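Pre-mRNA-processing-splicing factor 8 (Cryptococcus neoformans var. grubii serotype A, PDB 6MX6) contains the intein of the spliceosomal protein Prp8, a Hint-fold protein-splicing element that probably excises itself from its host and joins the flanking exteins. Local coordinates at residues Cys5-Gly9 against Thr152-Gly156; Gly9-Leu13 against Tyr165-Tyr170; Ser38-Ile44 against Gly156-Asp162. One frame throughout, in Å; residues are numbered along the deposited sequence.

Contact 1: Cys5-Gly9 against Thr152-Gly156; sequences CLQNG and TKWSG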
loop_
_atom_site.group_PDB
_atom_site.type_symbol
_atom_site.label_atom_id
_atom_site.label_comp_id
_atom_site.label_asym_id
_atom_site.label_seq_id
_atom_site.Cartn_x
_atom_site.Cartn_y
_atom_site.Cartn_z
ATOM N N CYS A 5 -2.685 -6.568 -3.994
ATOM C CA CYS A 5 -3.021 -7.307 -2.784
ATOM C C CYS A 5 -1.816 -7.355 -1.832
ATOM O O CYS A 5 -0.687 -7.155 -2.270
ATOM C CB CYS A 5 -3.468 -8.694 -3.172
ATOM S SG CYS A 5 -4.299 -8.649 -4.774
ATOM N N LEU A 6 -2.049 -7.654 -0.553
ATOM C CA LEU A 6 -1.050 -7.429 0.489
ATOM C C LEU A 6 -0.717 -8.711 1.234
ATOM O O LEU A 6 -1.560 -9.594 1.392
ATOM C CB LEU A 6 -1.543 -6.392 1.505
ATOM C CG LEU A 6 -1.893 -5.022 0.931
ATOM C CD1 LEU A 6 -2.466 -4.159 2.047
ATOM C CD2 LEU A 6 -0.663 -4.369 0.339
ATOM N N GLN A 7 0.518 -8.792 1.736
ATOM C CA GLN A 7 0.913 -9.962 2.500
ATOM C C GLN A 7 0.064 -10.092 3.751
ATOM O O GLN A 7 -0.228 -9.099 4.429
ATOM C CB GLN A 7 2.384 -9.884 2.909
ATOM C CG GLN A 7 2.863 -11.162 3.570
ATOM C CD GLN A 7 4.349 -11.126 3.870
ATOM O OE1 GLN A 7 4.820 -10.239 4.574
ATOM N NE2 GLN A 7 5.094 -12.088 3.329
ATOM N N ASN A 8 -0.344 -11.323 4.052
ATOM C CA ASN A 8 -1.052 -11.576 5.299
ATOM C C ASN A 8 -0.238 -11.079 6.487
ATOM O O ASN A 8 0.984 -11.251 6.548
ATOM C CB ASN A 8 -1.349 -13.063 5.458
ATOM C CG ASN A 8 -2.527 -13.517 4.606
ATOM O OD1 ASN A 8 -3.011 -12.780 3.747
ATOM N ND2 ASN A 8 -2.988 -14.737 4.842
ATOM N N GLY A 9 -0.930 -10.478 7.442
ATOM C CA GLY A 9 -0.288 -9.874 8.589
ATOM C C GLY A 9 -0.065 -8.389 8.457
ATOM O O GLY A 9 0.397 -7.758 9.417
ATOM N N THR A 152 4.348 -16.580 -0.236
ATOM C CA THR A 152 3.661 -16.360 1.025
ATOM C C THR A 152 2.217 -15.981 0.730
ATOM O O THR A 152 1.868 -15.594 -0.388
ATOM C CB THR A 152 4.340 -15.276 1.888
ATOM O OG1 THR A 152 4.323 -14.023 1.201
ATOM C CG2 THR A 152 5.796 -15.648 2.206
ATOM N N LYS A 153 1.375 -16.105 1.758
ATOM C CA LYS A 153 -0.047 -15.867 1.587
ATOM C C LYS A 153 -0.345 -14.379 1.562
ATOM O O LYS A 153 0.257 -13.594 2.305
ATOM C CB LYS A 153 -0.844 -16.528 2.716
ATOM C CG LYS A 153 -0.803 -18.036 2.666
ATOM C CD LYS A 153 -1.577 -18.651 3.839
ATOM C CE LYS A 153 -1.564 -20.169 3.753
ATOM N NZ LYS A 153 -2.581 -20.793 4.645
ATOM N N TRP A 154 -1.290 -14.002 0.714
ATOM C CA TRP A 154 -1.734 -12.630 0.573
ATOM C C TRP A 154 -3.256 -12.589 0.556
ATOM O O TRP A 154 -3.929 -13.583 0.243
ATOM C CB TRP A 154 -1.191 -11.983 -0.716
ATOM C CG TRP A 154 -1.544 -12.723 -1.985
ATOM C CD1 TRP A 154 -0.765 -13.627 -2.642
ATOM C CD2 TRP A 154 -2.761 -12.619 -2.749
ATOM N NE1 TRP A 154 -1.408 -14.082 -3.771
ATOM C CE2 TRP A 154 -2.632 -13.479 -3.858
ATOM C CE3 TRP A 154 -3.940 -11.884 -2.603
ATOM C CZ2 TRP A 154 -3.644 -13.627 -4.814
ATOM C CZ3 TRP A 154 -4.938 -12.027 -3.555
ATOM C CH2 TRP A 154 -4.784 -12.891 -4.644
ATOM N N SER A 155 -3.775 -11.397 0.850
ATOM C CA SER A 155 -5.201 -11.111 0.832
ATOM C C SER A 155 -5.419 -9.777 0.138
ATOM O O SER A 155 -4.621 -8.842 0.290
ATOM C CB SER A 155 -5.786 -11.088 2.249
ATOM O OG SER A 155 -5.545 -12.314 2.922
ATOM N N GLY A 156 -6.496 -9.704 -0.643
ATOM C CA GLY A 156 -6.830 -8.494 -1.363
ATOM C C GLY A 156 -8.322 -8.225 -1.283
ATOM O O GLY A 156 -9.111 -9.086 -0.898
HETATM O O HOH W 1 -4.057 -15.936 2.004
#
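Cys5 meets Trp154 with both side-chain atoms: CB comes within 3.3 Å of Trp154 CE3, approaching obliquely, and SG sits 4.3 Å from the centroid of the six-membered ring as an oblique sulfur-aromatic contact. The sulfur lies beside the backbone nitrogen of its own residue at chi1 -32°, an unusual angle that sets it near the CE3-CZ3 side of the six-membered ring. The backbone nitrogen of Cys5 is also hydrogen-bonded to Thr66 OG1 and His69 ND1. One residue on, Leu6 forms the reciprocal pair of backbone bonds with Ser155: Leu6 N to Ser155 O at 3.0 Å, almost straight, and Ser155 N back to Leu6 O at 2.9 Å. This antiparallel hydrogen-bonded pair joins strand 6-7 to strand 152-159 in a four-stranded sheet of the Hint fold of inteins. Cys5 is the first residue modelled; a cysteine at the start of the intein, beside the Thr-x-x-His sequence of Thr66 and His69, matches the usual block A and block B of inteins, so it is probably the nucleophile that starts splicing. Gln7 pairs with Trp154 without backbone hydrogen bonds, and the two side chains diverge. With CG anti to the backbone N (chi1 -173°) the extended chain of Gln7 brings the amide to Thr152, where NE2 donates to OG1 at 3.0 Å with the hydroxyl in the amide plane. Just past the strand, Asn8 continues the pairing: its N reaches Lys153 O at 2.9 Å, and its OD1 accepts a hydrogen bond from Ser155 OG, 2.7 Å away, the donor tilted 27° off the carbonyl plane. ND2 lies against Lys153 CB and donates weakly to a water that donates to Trp154 O.

Contact 2: Gly9-Leu13 against Tyr165-Tyr170; sequences GTRLL and YLRYDY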
loop_
_atom_site.group_PDB
_atom_site.type_symbol
_atom_site.label_atom_id
_atom_site.label_comp_id
_atom_site.label_asym_id
_atom_site.label_seq_id
_atom_site.Cartn_x
_atom_site.Cartn_y
_atom_site.Cartn_z
ATOM N N GLY A 9 -0.930 -10.478 7.442
ATOM C CA GLY A 9 -0.288 -9.874 8.589
ATOM C C GLY A 9 -0.065 -8.389 8.457
ATOM O O GLY A 9 0.397 -7.758 9.417
ATOM N N THR A 10 -0.375 -7.812 7.301
ATOM C CA THR A 10 -0.327 -6.366 7.148
ATOM C C THR A 10 -1.417 -5.735 8.011
ATOM O O THR A 10 -2.578 -6.150 7.965
ATOM C CB THR A 10 -0.502 -5.972 5.683
ATOM O OG1 THR A 10 0.526 -6.578 4.874
ATOM C CG2 THR A 10 -0.431 -4.467 5.541
ATOM N N ARG A 11 -1.036 -4.740 8.812
ATOM C CA ARG A 11 -1.941 -4.118 9.775
ATOM C C ARG A 11 -2.571 -2.874 9.159
ATOM O O ARG A 11 -1.861 -1.941 8.767
ATOM C CB ARG A 11 -1.186 -3.763 11.062
ATOM C CG ARG A 11 -0.554 -4.965 11.754
ATOM C CD ARG A 11 0.650 -4.571 12.607
ATOM N NE ARG A 11 0.298 -3.577 13.613
ATOM C CZ ARG A 11 1.169 -3.002 14.435
ATOM N NH1 ARG A 11 2.455 -3.324 14.371
ATOM N NH2 ARG A 11 0.754 -2.104 15.319
ATOM N N LEU A 12 -3.900 -2.856 9.082
ATOM C CA LEU A 12 -4.675 -1.755 8.539
ATOM C C LEU A 12 -5.495 -1.104 9.642
ATOM O O LEU A 12 -5.617 -1.635 10.748
ATOM C CB LEU A 12 -5.597 -2.253 7.422
ATOM C CG LEU A 12 -4.908 -3.163 6.404
ATOM C CD1 LEU A 12 -5.900 -3.721 5.401
ATOM C CD2 LEU A 12 -3.799 -2.389 5.693
ATOM N N LEU A 13 -6.092 0.043 9.315
ATOM C CA LEU A 13 -6.915 0.805 10.256
ATOM C C LEU A 13 -8.386 0.667 9.883
ATOM O O LEU A 13 -8.771 0.955 8.745
ATOM C CB LEU A 13 -6.514 2.281 10.265
ATOM C CG LEU A 13 -5.142 2.590 10.864
ATOM C CD1 LEU A 13 -4.827 4.070 10.777
ATOM C CD2 LEU A 13 -5.064 2.101 12.295
ATOM N N TYR A 165 -6.852 3.649 1.390
ATOM C CA TYR A 165 -7.082 3.306 2.787
ATOM C C TYR A 165 -5.739 3.365 3.500
ATOM O O TYR A 165 -4.696 3.573 2.875
ATOM C CB TYR A 165 -7.745 1.929 2.936
ATOM C CG TYR A 165 -6.938 0.798 2.326
ATOM C CD1 TYR A 165 -6.882 0.620 0.951
ATOM C CD2 TYR A 165 -6.231 -0.086 3.132
ATOM C CE1 TYR A 165 -6.137 -0.398 0.396
ATOM C CE2 TYR A 165 -5.492 -1.112 2.586
ATOM C CZ TYR A 165 -5.443 -1.262 1.223
ATOM O OH TYR A 165 -4.700 -2.284 0.675
ATOM N N LEU A 166 -5.762 3.188 4.816
ATOM C CA LEU A 166 -4.588 3.458 5.636
ATOM C C LEU A 166 -4.033 2.196 6.277
ATOM O O LEU A 166 -4.784 1.400 6.857
ATOM C CB LEU A 166 -4.913 4.480 6.724
ATOM C CG LEU A 166 -5.175 5.902 6.227
ATOM C CD1 LEU A 166 -5.293 6.849 7.414
ATOM C CD2 LEU A 166 -4.103 6.367 5.248
ATOM N N ARG A 167 -2.712 2.038 6.192
ATOM C CA ARG A 167 -1.985 1.140 7.076
ATOM C C ARG A 167 -1.993 1.710 8.494
ATOM O O ARG A 167 -2.289 2.885 8.713
ATOM C CB ARG A 167 -0.543 0.956 6.579
ATOM C CG ARG A 167 0.135 -0.351 7.012
ATOM C CD ARG A 167 1.440 -0.601 6.252
ATOM N NE ARG A 167 2.524 0.275 6.704
ATOM C CZ ARG A 167 3.801 0.105 6.379
ATOM N NH1 ARG A 167 4.153 -0.898 5.584
ATOM N NH2 ARG A 167 4.728 0.944 6.832
ATOM N N TYR A 168 -1.656 0.858 9.465
ATOM C CA TYR A 168 -1.738 1.250 10.869
ATOM C C TYR A 168 -0.854 2.460 11.186
ATOM O O TYR A 168 -1.158 3.220 12.114
ATOM C CB TYR A 168 -1.358 0.065 11.760
ATOM C CG TYR A 168 0.139 -0.095 11.876
ATOM C CD1 TYR A 168 0.879 -0.658 10.842
ATOM C CD2 TYR A 168 0.816 0.350 13.000
ATOM C CE1 TYR A 168 2.254 -0.787 10.939
ATOM C CE2 TYR A 168 2.186 0.225 13.107
ATOM C CZ TYR A 168 2.901 -0.339 12.077
ATOM O OH TYR A 168 4.269 -0.455 12.198
ATOM N N ASP A 169 0.236 2.657 10.440
ATOM C CA ASP A 169 1.114 3.810 10.596
ATOM C C ASP A 169 0.784 4.930 9.617
ATOM O O ASP A 169 1.638 5.781 9.348
ATOM C CB ASP A 169 2.585 3.396 10.444
ATOM C CG ASP A 169 2.902 2.845 9.057
ATOM O OD1 ASP A 169 1.969 2.645 8.252
ATOM O OD2 ASP A 169 4.095 2.616 8.764
ATOM N N TYR A 170 -0.427 4.926 9.057
ATOM C CA TYR A 170 -0.966 5.964 8.187
ATOM C C TYR A 170 -0.323 6.002 6.803
ATOM O O TYR A 170 -0.595 6.927 6.039
ATOM C CB TYR A 170 -0.879 7.346 8.856
ATOM C CG TYR A 170 -1.624 7.376 10.171
ATOM C CD1 TYR A 170 -3.010 7.418 10.202
ATOM C CD2 TYR A 170 -0.942 7.333 11.379
ATOM C CE1 TYR A 170 -3.701 7.432 11.407
ATOM C CE2 TYR A 170 -1.619 7.350 12.585
ATOM C CZ TYR A 170 -2.998 7.397 12.592
ATOM O OH TYR A 170 -3.672 7.414 13.792
HETATM O O HOH W 2 -7.257 1.124 6.614
#
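Tyr165 presents the edge of its ring to Leu12, whose CD2 lies near the ring plane, 3.8 Å from Tyr165 CE2. Leu166 contributes mainly its carbonyl: Leu13 N donates to Leu166 O at 3.1 Å, and a water close to both Leu13 O and Leu166 O appears to link the backbones, though its 2.5 Å approach to Leu166 O is very short. Arg167 is bridged to Leu12, CA to CA 4.2 Å, and its CG rests against Arg11 O. From there the chain makes a type I beta turn, Arg167 to Tyr170, closed by Tyr170 N on Arg167 O. Within this turn the guanidinium of Arg167 grips Asp169 side-on, NE to OD1 and NH2 to OD2, on the syn side of each oxygen. The turn leads from strand 164-166 to its hairpin partner 172-174, and the bridge docks that C-terminal hairpin of the Hint fold onto strand 11-13. Tyr168 N donates to Arg11 O at 2.9 Å. The Tyr168 ring then lies under the Arg11 guanidinium, a cation-pi stack with centres 3.7 Å apart and planes at 18°; CB of Asp169 covers the opposite face. Arg11 bends at chi3 (57°) to lay its charge flat there, while its NE is salt-bridged to Glu19. Tyr170 offers its CE1 to Leu13 CD1 at 3.6 Å, the two side chains crossing at about a right angle.

Contact 3: Ser38-Ile44 against Gly156-Asp162; sequences SRTASKI and GFVVDKD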
loop_
_atom_site.group_PDB
_atom_site.type_symbol
_atom_site.label_atom_id
_atom_site.label_comp_id
_atom_site.label_asym_id
_atom_site.label_seq_id
_atom_site.Cartn_x
_atom_site.Cartn_y
_atom_site.Cartn_z
ATOM N N SER A 38 -14.881 7.156 5.871
ATOM C CA SER A 38 -14.999 5.712 5.774
ATOM C C SER A 38 -14.717 5.211 4.362
ATOM O O SER A 38 -14.832 5.937 3.371
ATOM C CB SER A 38 -16.393 5.258 6.200
ATOM O OG SER A 38 -16.437 5.040 7.593
ATOM N N ARG A 39 -14.341 3.937 4.289
ATOM C CA ARG A 39 -14.164 3.213 3.040
ATOM C C ARG A 39 -14.759 1.830 3.229
ATOM O O ARG A 39 -14.552 1.203 4.266
ATOM C CB ARG A 39 -12.681 3.087 2.649
ATOM C CG ARG A 39 -11.967 4.395 2.395
ATOM C CD ARG A 39 -12.386 5.009 1.074
ATOM N NE ARG A 39 -11.549 6.155 0.735
ATOM C CZ ARG A 39 -11.626 7.340 1.329
ATOM N NH1 ARG A 39 -12.509 7.542 2.300
ATOM N NH2 ARG A 39 -10.816 8.322 0.957
ATOM N N THR A 40 -15.516 1.360 2.250
ATOM C CA THR A 40 -16.115 0.035 2.326
ATOM C C THR A 40 -15.269 -0.942 1.520
ATOM O O THR A 40 -14.900 -0.651 0.378
ATOM C CB THR A 40 -17.556 0.046 1.808
ATOM O OG1 THR A 40 -18.358 0.868 2.662
ATOM C CG2 THR A 40 -18.125 -1.360 1.814
ATOM N N ALA A 41 -14.957 -2.083 2.120
ATOM C CA ALA A 41 -14.206 -3.138 1.458
ATOM C C ALA A 41 -15.156 -4.189 0.900
ATOM O O ALA A 41 -16.188 -4.504 1.499
ATOM C CB ALA A 41 -13.216 -3.792 2.426
ATOM N N SER A 42 -14.795 -4.736 -0.259
ATOM C CA SER A 42 -15.576 -5.809 -0.858
ATOM C C SER A 42 -14.659 -6.698 -1.684
ATOM O O SER A 42 -13.481 -6.395 -1.888
ATOM C CB SER A 42 -16.722 -5.265 -1.721
ATOM O OG SER A 42 -16.247 -4.424 -2.754
ATOM N N LYS A 43 -15.219 -7.812 -2.153
ATOM C CA LYS A 43 -14.526 -8.711 -3.078
ATOM C C LYS A 43 -13.244 -9.266 -2.451
ATOM O O LYS A 43 -12.162 -9.202 -3.032
ATOM C CB LYS A 43 -14.212 -8.001 -4.398
ATOM C CG LYS A 43 -15.414 -7.547 -5.216
ATOM C CD LYS A 43 -14.959 -7.062 -6.595
ATOM C CE LYS A 43 -16.120 -6.532 -7.432
ATOM N NZ LYS A 43 -16.023 -5.058 -7.690
ATOM N N ILE A 44 -13.399 -9.848 -1.264
ATOM C CA ILE A 44 -12.282 -10.445 -0.535
ATOM C C ILE A 44 -11.722 -11.614 -1.337
ATOM O O ILE A 44 -12.439 -12.567 -1.657
ATOM C CB ILE A 44 -12.726 -10.908 0.859
ATOM C CG1 ILE A 44 -13.619 -9.861 1.521
ATOM C CG2 ILE A 44 -11.521 -11.272 1.716
ATOM C CD1 ILE A 44 -12.974 -8.527 1.699
ATOM N N GLY A 156 -6.496 -9.704 -0.643
ATOM C CA GLY A 156 -6.830 -8.494 -1.363
ATOM C C GLY A 156 -8.322 -8.225 -1.283
ATOM O O GLY A 156 -9.111 -9.086 -0.898
ATOM N N PHE A 157 -8.686 -7.000 -1.638
ATOM C CA PHE A 157 -10.079 -6.577 -1.698
ATOM C C PHE A 157 -10.120 -5.266 -2.464
ATOM O O PHE A 157 -9.088 -4.638 -2.714
ATOM C CB PHE A 157 -10.713 -6.435 -0.304
ATOM C CG PHE A 157 -9.860 -5.689 0.694
ATOM C CD1 PHE A 157 -9.638 -4.330 0.560
ATOM C CD2 PHE A 157 -9.306 -6.349 1.780
ATOM C CE1 PHE A 157 -8.865 -3.641 1.487
ATOM C CE2 PHE A 157 -8.524 -5.669 2.706
ATOM C CZ PHE A 157 -8.307 -4.315 2.556
ATOM N N VAL A 158 -11.316 -4.866 -2.851
ATOM C CA VAL A 158 -11.509 -3.550 -3.439
ATOM C C VAL A 158 -12.077 -2.641 -2.365
ATOM O O VAL A 158 -12.700 -3.087 -1.394
ATOM C CB VAL A 158 -12.419 -3.565 -4.687
ATOM C CG1 VAL A 158 -11.625 -3.992 -5.915
ATOM C CG2 VAL A 158 -13.598 -4.464 -4.470
ATOM N N VAL A 159 -11.831 -1.354 -2.537
ATOM C CA VAL A 159 -12.289 -0.320 -1.628
ATOM C C VAL A 159 -12.998 0.732 -2.469
ATOM O O VAL A 159 -12.551 1.051 -3.573
ATOM C CB VAL A 159 -11.101 0.280 -0.839
ATOM C CG1 VAL A 159 -11.406 1.679 -0.355
ATOM C CG2 VAL A 159 -10.730 -0.622 0.326
ATOM N N ASP A 160 -14.113 1.251 -1.960
ATOM C CA ASP A 160 -14.914 2.215 -2.705
ATOM C C ASP A 160 -14.255 3.594 -2.656
ATOM O O ASP A 160 -13.119 3.754 -2.197
ATOM C CB ASP A 160 -16.343 2.245 -2.163
ATOM C CG ASP A 160 -16.431 2.834 -0.762
ATOM O OD1 ASP A 160 -15.479 2.659 0.031
ATOM O OD2 ASP A 160 -17.462 3.467 -0.450
ATOM N N LYS A 161 -14.976 4.604 -3.143
ATOM C CA LYS A 161 -14.549 6.014 -3.141
ATOM C C LYS A 161 -13.243 6.106 -3.928
ATOM O O LYS A 161 -13.182 5.583 -5.052
ATOM C CB LYS A 161 -14.497 6.536 -1.708
ATOM C CG LYS A 161 -15.853 6.604 -1.010
ATOM C CD LYS A 161 -15.736 7.254 0.362
ATOM C CE LYS A 161 -17.096 7.409 1.026
ATOM N NZ LYS A 161 -16.977 7.913 2.423
ATOM N N ASP A 162 -12.197 6.749 -3.401
ATOM C CA ASP A 162 -10.950 6.951 -4.136
ATOM C C ASP A 162 -10.059 5.714 -4.170
ATOM O O ASP A 162 -8.959 5.787 -4.731
ATOM C CB ASP A 162 -10.164 8.121 -3.537
ATOM C CG ASP A 162 -9.853 7.930 -2.061
ATOM O OD1 ASP A 162 -10.238 6.889 -1.485
ATOM O OD2 ASP A 162 -9.227 8.833 -1.465
#
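An antiparallel pair of strands, 38-49 and 152-159, gives this contact its backbone within the four-stranded sheet of the Hint fold. Ser42 and Val158 form a hydrogen-bonded pair, Ser42 N to Val158 O at 2.9 Å and Val158 N to Ser42 O at 2.8 Å. Ala41 and Val159 are the next, non-hydrogen-bonded pair; Ala41 CB lies over one face of the Phe157 ring, toward its rim. Where strand 152-159 ends, Asp160 keeps the pairing going: its N donates to Thr40 O, while its OD1 accepts from Thr40 N at 2.6 Å, met from above the carboxylate plane. Arg39 folds back at chi2 (-74°), crossing Val159 CG1, so that NE reaches Asp162 OD1 at 2.7 Å in a salt bridge, with weak bonds from NH2 to both oxygens. The carboxylate is turned 56° from the guanidinium, and Lys161 CB packs over a guanidinium face. Ser38 O is gripped from opposite faces of its plane by Arg39 NH1 and Lys161 NZ, the latter at 3.1 Å. Strand 30-32 flanks strand 38-49 on its other side, with Leu31 packing on both Phe157 and Val159.

Overall arrangement
From Cys5 the chain enters contact 1, which closes a loop of more than 140 residues by pairing strand 6-7 with the start of strand 152-159. The segments of contacts 1 and 2 share Gly9, and contact 2 joins strand 11-13 to 165-170, closing a still longer loop. Contact 3 joins 38-44 to 156-162 and is nested inside contact 2, but it crosses contact 1, sharing Gly156 with it. Contacts 1 and 3 use successive parts of strand 152-159, which lies between strands 6-7 and 38-49, and contact 2 brings the C-terminal hairpin against that sheet. Leu6 packs on Tyr165 and Leu12, and Phe157 on Leu12 and Tyr165, so residues from near both ends of the chain pack together.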